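Local coordinates for protein Non-heme chloroperoxidase CPO-A1 (Streptomyces aureofaciens, PDB 1A8Q) that acts as a cofactor-free haloperoxidase of the alpha/beta hydrolase superfamily that can brominate and may chlorinate during 7-chlorotetracycline biosynthesis, at residues G32-D37 with W181-A186; Q174-A179 with M256-K261; L216-D221 with E262-D267. All coordinates share one frame; numbering follows the deposited sequence.

Contact 1. Residues G32-D37 with W181-A186; sequences GDAWQD and WYMAMA
M183 reaches out from its helix and lays its sulfur against the backbone turn at D33 and A34. The chain runs straight at chi2 (-175°) to carry SD across. SD comes 3.7 Å from A34 N and 3.9 Å from D33 CB. It also touches the A34 methyl, with CB and SD 4.2 Å apart. The bend at chi3 (-85°) then takes CE off to one side, so the thioether meets the turn through its sulfur and not its methyl. SD makes van der Waals contact with the backbone and the A34 methyl. Of the D33 side chain, CB is what meets SD, while the carboxylate is engaged elsewhere. D33 OD1 accepts Q36 NE2 at 3.0 Å, from 62° above the carboxylate plane, and forms a salt bridge with K14. The turn lies close to the active site: the A34 side chain is about 9 Å from that of the catalytic S94. The contact joins the 3-10 turn 32-35, which leads into helix 36-44, to the C-terminal part of helix 174-184. Behind the latter lies helix 137-162, touched by W181, A184 and M185. On the other side W35 packs on strand 88-93.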
# COMPACT_ATOMS: atom_id res chain seq x y z
N GLY A 32 -0.57 -9.72 -0.94
CA GLY A 32 0.02 -9.85 0.39
C GLY A 32 1.39 -10.50 0.41
O GLY A 32 2.15 -10.29 1.38
N ASP A 33 1.80 -11.21 -0.66
CA ASP A 33 3.18 -11.70 -0.69
C ASP A 33 4.21 -10.59 -0.71
O ASP A 33 5.40 -10.83 -0.44
CB ASP A 33 3.44 -12.55 -1.95
CG ASP A 33 2.88 -13.95 -1.83
OD1 ASP A 33 2.52 -14.32 -0.71
OD2 ASP A 33 2.75 -14.66 -2.87
N ALA A 34 3.87 -9.33 -1.03
CA ALA A 34 4.74 -8.19 -1.00
C ALA A 34 5.13 -7.82 0.44
O ALA A 34 5.96 -6.92 0.53
CB ALA A 34 4.10 -6.94 -1.62
N TRP A 35 4.59 -8.51 1.42
CA TRP A 35 4.90 -8.16 2.79
C TRP A 35 5.55 -9.32 3.53
O TRP A 35 5.68 -9.24 4.76
CB TRP A 35 3.58 -7.89 3.52
CG TRP A 35 2.90 -6.60 3.09
CD1 TRP A 35 1.65 -6.50 2.58
CD2 TRP A 35 3.36 -5.27 3.36
NE1 TRP A 35 1.32 -5.15 2.43
CE2 TRP A 35 2.35 -4.39 2.90
CE3 TRP A 35 4.55 -4.73 3.81
CZ2 TRP A 35 2.51 -3.00 2.98
CZ3 TRP A 35 4.71 -3.35 3.93
CH2 TRP A 35 3.69 -2.49 3.45
N GLN A 36 5.94 -10.42 2.87
CA GLN A 36 6.42 -11.54 3.70
C GLN A 36 7.59 -11.16 4.57
O GLN A 36 7.66 -11.70 5.68
CB GLN A 36 6.80 -12.71 2.77
CG GLN A 36 5.47 -13.29 2.24
CD GLN A 36 5.54 -14.80 2.05
OE1 GLN A 36 6.31 -15.47 2.74
NE2 GLN A 36 4.74 -15.31 1.12
N ASP A 37 8.52 -10.32 4.11
CA ASP A 37 9.65 -9.95 4.97
C ASP A 37 9.16 -9.27 6.25
O ASP A 37 9.69 -9.56 7.33
CB ASP A 37 10.58 -9.05 4.20
CG ASP A 37 11.30 -9.70 3.03
OD1 ASP A 37 12.24 -10.49 3.20
OD2 ASP A 37 10.99 -9.30 1.90
N TRP A 181 6.82 -9.17 -11.29
CA TRP A 181 6.02 -9.73 -12.41
C TRP A 181 5.15 -10.88 -11.95
O TRP A 181 3.97 -10.95 -12.29
CB TRP A 181 6.98 -10.16 -13.52
CG TRP A 181 6.33 -10.89 -14.66
CD1 TRP A 181 5.69 -10.37 -15.73
CD2 TRP A 181 6.29 -12.32 -14.78
NE1 TRP A 181 5.25 -11.43 -16.55
CE2 TRP A 181 5.63 -12.61 -15.98
CE3 TRP A 181 6.78 -13.37 -14.02
CZ2 TRP A 181 5.41 -13.91 -16.42
CZ3 TRP A 181 6.59 -14.67 -14.47
CH2 TRP A 181 5.88 -14.94 -15.66
N TYR A 182 5.69 -11.82 -11.18
CA TYR A 182 4.94 -12.99 -10.70
C TYR A 182 3.72 -12.60 -9.89
O TYR A 182 2.63 -13.18 -10.06
CB TYR A 182 5.92 -13.81 -9.81
CG TYR A 182 5.33 -15.00 -9.11
CD1 TYR A 182 4.81 -14.91 -7.83
CD2 TYR A 182 5.39 -16.26 -9.72
CE1 TYR A 182 4.28 -16.00 -7.17
CE2 TYR A 182 4.89 -17.37 -9.05
CZ TYR A 182 4.38 -17.24 -7.78
OH TYR A 182 3.85 -18.31 -7.10
N MET A 183 3.84 -11.62 -8.97
CA MET A 183 2.70 -11.16 -8.22
C MET A 183 1.68 -10.45 -9.15
O MET A 183 0.48 -10.66 -8.93
CB MET A 183 3.15 -10.17 -7.09
CG MET A 183 3.92 -11.04 -6.05
SD MET A 183 4.32 -9.91 -4.65
CE MET A 183 5.82 -9.22 -5.29
N ALA A 184 2.18 -9.66 -10.06
CA ALA A 184 1.26 -8.87 -10.93
C ALA A 184 0.48 -9.76 -11.87
O ALA A 184 -0.68 -9.43 -12.20
CB ALA A 184 2.12 -7.88 -11.70
N MET A 185 0.98 -10.97 -12.20
CA MET A 185 0.25 -11.83 -13.15
C MET A 185 -0.98 -12.37 -12.49
O MET A 185 -1.90 -12.88 -13.17
CB MET A 185 1.18 -12.96 -13.64
CG MET A 185 2.26 -12.41 -14.58
SD MET A 185 1.55 -11.69 -16.10
CE MET A 185 0.97 -13.23 -16.82
N ALA A 186 -1.16 -12.29 -11.16
CA ALA A 186 -2.35 -12.77 -10.50
C ALA A 186 -3.42 -11.67 -10.42
O ALA A 186 -4.52 -12.00 -9.94
CB ALA A 186 -2.04 -13.22 -9.07

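Contact 2. Residues Q174-A179 with M256-K261; sequences QGNKDA and MVPGDK
The flat carboxamide of N176 meets the backbone of M256 with its nitrogen and the ring of P258 with its oxygen. ND2 donates to M256 O at 3.0 Å. The bond is bent, with an N-H...O angle of 140°. M256 O lies 24° out of the amide plane of N176, and the donor in turn sits 55° above the carbonyl plane of M256. The bond is thus tilted at both ends and does not lie on a carbonyl lone pair. At the second corner of the amide, OD1 rests 3.6 Å from P258 CD. Here the side chains of N176 and P258 run in opposing senses. The CB bond of N176 points at the facing segment and carries the amide to M256 O. M256 CB lies 4.2 Å from N176 ND2, but the rest of the methionine leads away. Its side chain is about 7 Å from that of H252 of the catalytic triad. F163 touches both N176 and V257. The result is a polar link from a helix to a turn, with van der Waals contacts of the amide to P258 CD and M256 CB. G259 is the N-cap of helix 260-272, and V257 O takes K261 N at 2.9 Å. The contact thus joins the start of helix 174-184 to the turn leading into helix 260-272. Helix 137-162 lies alongside, touched by K177 and M256.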
# COMPACT_ATOMS: atom_id res chain seq x y z
N GLN A 174 17.70 -9.17 -9.92
CA GLN A 174 16.81 -9.56 -11.04
C GLN A 174 15.61 -10.27 -10.41
O GLN A 174 14.48 -10.19 -10.84
CB GLN A 174 17.52 -10.48 -12.02
CG GLN A 174 16.61 -11.00 -13.14
CD GLN A 174 16.09 -9.88 -14.01
OE1 GLN A 174 16.87 -8.97 -14.33
NE2 GLN A 174 14.81 -9.86 -14.34
N GLY A 175 15.90 -11.03 -9.33
CA GLY A 175 14.83 -11.69 -8.59
C GLY A 175 13.73 -10.74 -8.16
O GLY A 175 12.56 -11.11 -8.10
N ASN A 176 14.05 -9.52 -7.68
CA ASN A 176 13.02 -8.58 -7.25
C ASN A 176 12.08 -8.29 -8.45
O ASN A 176 10.87 -8.22 -8.22
CB ASN A 176 13.68 -7.22 -6.86
CG ASN A 176 14.22 -7.14 -5.44
OD1 ASN A 176 15.34 -6.68 -5.24
ND2 ASN A 176 13.46 -7.54 -4.42
N LYS A 177 12.68 -8.08 -9.58
CA LYS A 177 11.89 -7.74 -10.78
C LYS A 177 11.03 -8.93 -11.21
O LYS A 177 9.86 -8.76 -11.60
CB LYS A 177 12.79 -7.30 -11.92
CG LYS A 177 13.71 -6.12 -11.65
CD LYS A 177 14.73 -5.92 -12.80
CE LYS A 177 15.75 -4.87 -12.34
NZ LYS A 177 16.63 -4.44 -13.47
N ASP A 178 11.62 -10.13 -11.13
CA ASP A 178 10.86 -11.31 -11.49
C ASP A 178 9.72 -11.55 -10.52
O ASP A 178 8.62 -11.98 -10.88
CB ASP A 178 11.75 -12.57 -11.55
CG ASP A 178 12.72 -12.52 -12.72
OD1 ASP A 178 12.62 -11.76 -13.68
OD2 ASP A 178 13.75 -13.23 -12.62
N ALA A 179 9.94 -11.28 -9.22
CA ALA A 179 8.86 -11.47 -8.24
C ALA A 179 7.71 -10.45 -8.41
O ALA A 179 6.54 -10.77 -8.16
CB ALA A 179 9.43 -11.39 -6.84
N MET A 256 10.71 -4.41 -0.18
CA MET A 256 11.26 -5.59 -0.84
C MET A 256 12.71 -5.50 -1.24
O MET A 256 13.33 -6.51 -1.60
CB MET A 256 10.41 -5.82 -2.14
CG MET A 256 9.06 -6.42 -1.80
SD MET A 256 7.93 -6.25 -3.25
CE MET A 256 7.55 -4.53 -3.10
N VAL A 257 13.32 -4.31 -1.22
CA VAL A 257 14.69 -4.16 -1.75
C VAL A 257 15.71 -4.39 -0.64
O VAL A 257 15.57 -3.85 0.46
CB VAL A 257 14.88 -2.72 -2.28
CG1 VAL A 257 16.34 -2.47 -2.65
CG2 VAL A 257 14.04 -2.44 -3.53
N PRO A 258 16.73 -5.19 -0.87
CA PRO A 258 17.76 -5.43 0.15
C PRO A 258 18.30 -4.12 0.71
O PRO A 258 18.57 -3.20 -0.06
CB PRO A 258 18.88 -6.11 -0.65
CG PRO A 258 18.14 -6.86 -1.72
CD PRO A 258 17.03 -5.91 -2.13
N GLY A 259 18.54 -4.09 2.00
CA GLY A 259 19.10 -2.91 2.67
C GLY A 259 17.99 -2.00 3.18
O GLY A 259 17.78 -1.76 4.39
N ASP A 260 17.16 -1.52 2.22
CA ASP A 260 16.04 -0.68 2.64
C ASP A 260 15.04 -1.45 3.44
O ASP A 260 14.39 -0.92 4.33
CB ASP A 260 15.34 -0.08 1.41
CG ASP A 260 16.18 1.00 0.74
OD1 ASP A 260 17.37 1.18 1.05
OD2 ASP A 260 15.64 1.65 -0.16
N LYS A 261 14.79 -2.74 3.07
CA LYS A 261 13.77 -3.45 3.81
C LYS A 261 14.21 -3.67 5.27
O LYS A 261 13.31 -3.70 6.09
CB LYS A 261 13.40 -4.75 3.11
CG LYS A 261 14.47 -5.82 3.24
CD LYS A 261 13.88 -7.05 2.46
CE LYS A 261 14.83 -8.23 2.46
NZ LYS A 261 14.23 -9.30 1.56

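Contact 3. Residues L216-D221 with E262-D267; sequences LVVHGD and EKFNRD
F264 sends its ring from helix 260-272 to the methyls of V218 on the strand. Its CB is still 5.8 Å from V218 CG1 and makes no contact there. CG is anti to the backbone N (chi1 179°), which swings the ring off the helix and across to the sheet. CG itself remains 5.5 Å from V218 CG1. Further into the ring, CD1 lies 4.3 Å from V218 CG1. The next atom, CE1, makes the nearest approach, 4.2 Å from V218 CG2. That methyl sits at the ring edge, near the ring plane, and not over a face. CZ is already moving off, at 5.5 Å from V218 CG2. The ring therefore turns one side, CD1 and CE1, to the valine. V218 spreads its two methyls along that side. D267, three residues after F264, has its backbone O 4.4 Å from L216 CD2, a looser contact. The polar end of D267 is used outside the pair, where OD2 bonds Y247 OH and OD1 forms a salt bridge with K245, both on strand 243-247. L118 and Y247 each touch both F264 and V218. This is helix-on-sheet packing of the alpha/beta hydrolase core. The contact seats helix 260-272 on strand 215-220, which lies between parallel strands 112-118 and 243-247 and leads to the loop with D223, the triad acid, while helix 36-44 packs beside helix 260-272.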
# COMPACT_ATOMS: atom_id res chain seq x y z
N LEU A 216 2.87 7.07 11.49
CA LEU A 216 4.18 7.23 10.94
C LEU A 216 4.10 7.26 9.42
O LEU A 216 3.49 6.35 8.85
CB LEU A 216 5.04 6.01 11.33
CG LEU A 216 6.43 5.95 10.71
CD1 LEU A 216 7.37 7.07 11.13
CD2 LEU A 216 7.07 4.59 11.08
N VAL A 217 4.69 8.25 8.82
CA VAL A 217 4.71 8.36 7.35
C VAL A 217 6.15 8.16 6.92
O VAL A 217 7.07 8.84 7.40
CB VAL A 217 4.21 9.76 6.91
CG1 VAL A 217 4.28 9.83 5.38
CG2 VAL A 217 2.78 9.97 7.40
N VAL A 218 6.45 7.12 6.11
CA VAL A 218 7.79 6.86 5.62
C VAL A 218 7.80 7.03 4.10
O VAL A 218 6.83 6.55 3.51
CB VAL A 218 8.22 5.39 5.93
CG1 VAL A 218 9.58 5.05 5.33
CG2 VAL A 218 8.28 5.22 7.46
N HIS A 219 8.79 7.67 3.48
CA HIS A 219 8.72 7.80 2.03
C HIS A 219 10.13 8.00 1.52
O HIS A 219 10.93 8.71 2.17
CB HIS A 219 7.88 9.05 1.70
CG HIS A 219 7.11 8.99 0.42
ND1 HIS A 219 5.77 8.92 0.41
CD2 HIS A 219 7.53 8.97 -0.87
CE1 HIS A 219 5.31 8.85 -0.85
NE2 HIS A 219 6.37 8.87 -1.63
N GLY A 220 10.44 7.38 0.39
CA GLY A 220 11.79 7.55 -0.17
C GLY A 220 11.80 8.84 -0.98
O GLY A 220 10.82 9.13 -1.67
N ASP A 221 12.96 9.48 -1.08
CA ASP A 221 13.01 10.67 -1.94
C ASP A 221 13.50 10.39 -3.34
O ASP A 221 13.70 11.32 -4.11
CB ASP A 221 13.85 11.77 -1.26
CG ASP A 221 15.31 11.47 -1.23
OD1 ASP A 221 15.83 10.52 -1.85
OD2 ASP A 221 16.02 12.29 -0.55
N GLU A 262 15.50 -3.83 5.56
CA GLU A 262 15.88 -3.97 6.97
C GLU A 262 15.76 -2.64 7.74
O GLU A 262 15.40 -2.68 8.93
CB GLU A 262 17.31 -4.48 7.08
CG GLU A 262 17.43 -5.91 6.58
CD GLU A 262 17.56 -6.10 5.09
OE1 GLU A 262 17.72 -5.18 4.27
OE2 GLU A 262 17.51 -7.27 4.62
N LYS A 263 16.02 -1.56 7.01
CA LYS A 263 15.85 -0.23 7.64
C LYS A 263 14.39 -0.03 7.98
O LYS A 263 14.04 0.44 9.09
CB LYS A 263 16.44 0.83 6.71
CG LYS A 263 16.33 2.27 7.17
CD LYS A 263 16.67 3.17 5.97
CE LYS A 263 16.64 4.63 6.40
NZ LYS A 263 17.46 5.41 5.40
N PHE A 264 13.46 -0.36 7.04
CA PHE A 264 12.05 -0.19 7.33
C PHE A 264 11.61 -1.11 8.45
O PHE A 264 10.85 -0.74 9.34
CB PHE A 264 11.17 -0.47 6.06
CG PHE A 264 9.70 -0.33 6.34
CD1 PHE A 264 9.15 0.94 6.62
CD2 PHE A 264 8.85 -1.42 6.33
CE1 PHE A 264 7.81 1.05 6.93
CE2 PHE A 264 7.50 -1.29 6.58
CZ PHE A 264 6.97 -0.05 6.87
N ASN A 265 12.07 -2.38 8.46
CA ASN A 265 11.65 -3.27 9.52
C ASN A 265 12.06 -2.69 10.90
O ASN A 265 11.28 -2.81 11.85
CB ASN A 265 12.33 -4.64 9.31
CG ASN A 265 11.75 -5.46 8.17
OD1 ASN A 265 10.73 -5.03 7.61
ND2 ASN A 265 12.38 -6.60 7.88
N ARG A 266 13.25 -2.13 10.95
CA ARG A 266 13.76 -1.55 12.22
C ARG A 266 12.88 -0.38 12.66
O ARG A 266 12.40 -0.32 13.80
CB ARG A 266 15.18 -1.09 11.96
CG ARG A 266 16.08 -0.76 13.14
CD ARG A 266 17.51 -1.16 12.75
NE ARG A 266 18.25 -1.76 13.86
CZ ARG A 266 19.45 -1.36 14.26
NH1 ARG A 266 20.10 -0.36 13.65
NH2 ARG A 266 20.04 -1.95 15.29
N ASP A 267 12.53 0.49 11.72
CA ASP A 267 11.65 1.63 12.04
C ASP A 267 10.26 1.20 12.45
O ASP A 267 9.60 1.80 13.29
CB ASP A 267 11.56 2.65 10.89
CG ASP A 267 12.80 3.48 10.79
OD1 ASP A 267 13.52 3.63 11.83
OD2 ASP A 267 13.16 4.01 9.72

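In the fold
Contacts 1 and 2 lie 11 Å apart, centre to centre, and both use helix 174-184. Contact 3 lies 15 Å from contact 2 and 19 Å from contact 1. Contacts 2 and 3 use successive parts of the chain round helix 260-272. Contacts 1 and 2 also touch directly: D37 OD1 and K261 NZ form a salt bridge at 2.8 Å. Along the chain, contact 1 closes before contact 3 opens, while contact 2 crosses both. Helix 174-184 belongs to the helical insertion between strands 112-118 and 215-220. Contacts 1 and 2 therefore tie that insertion to the core, near the catalytic S94 and H252, and contact 3 lies within the core.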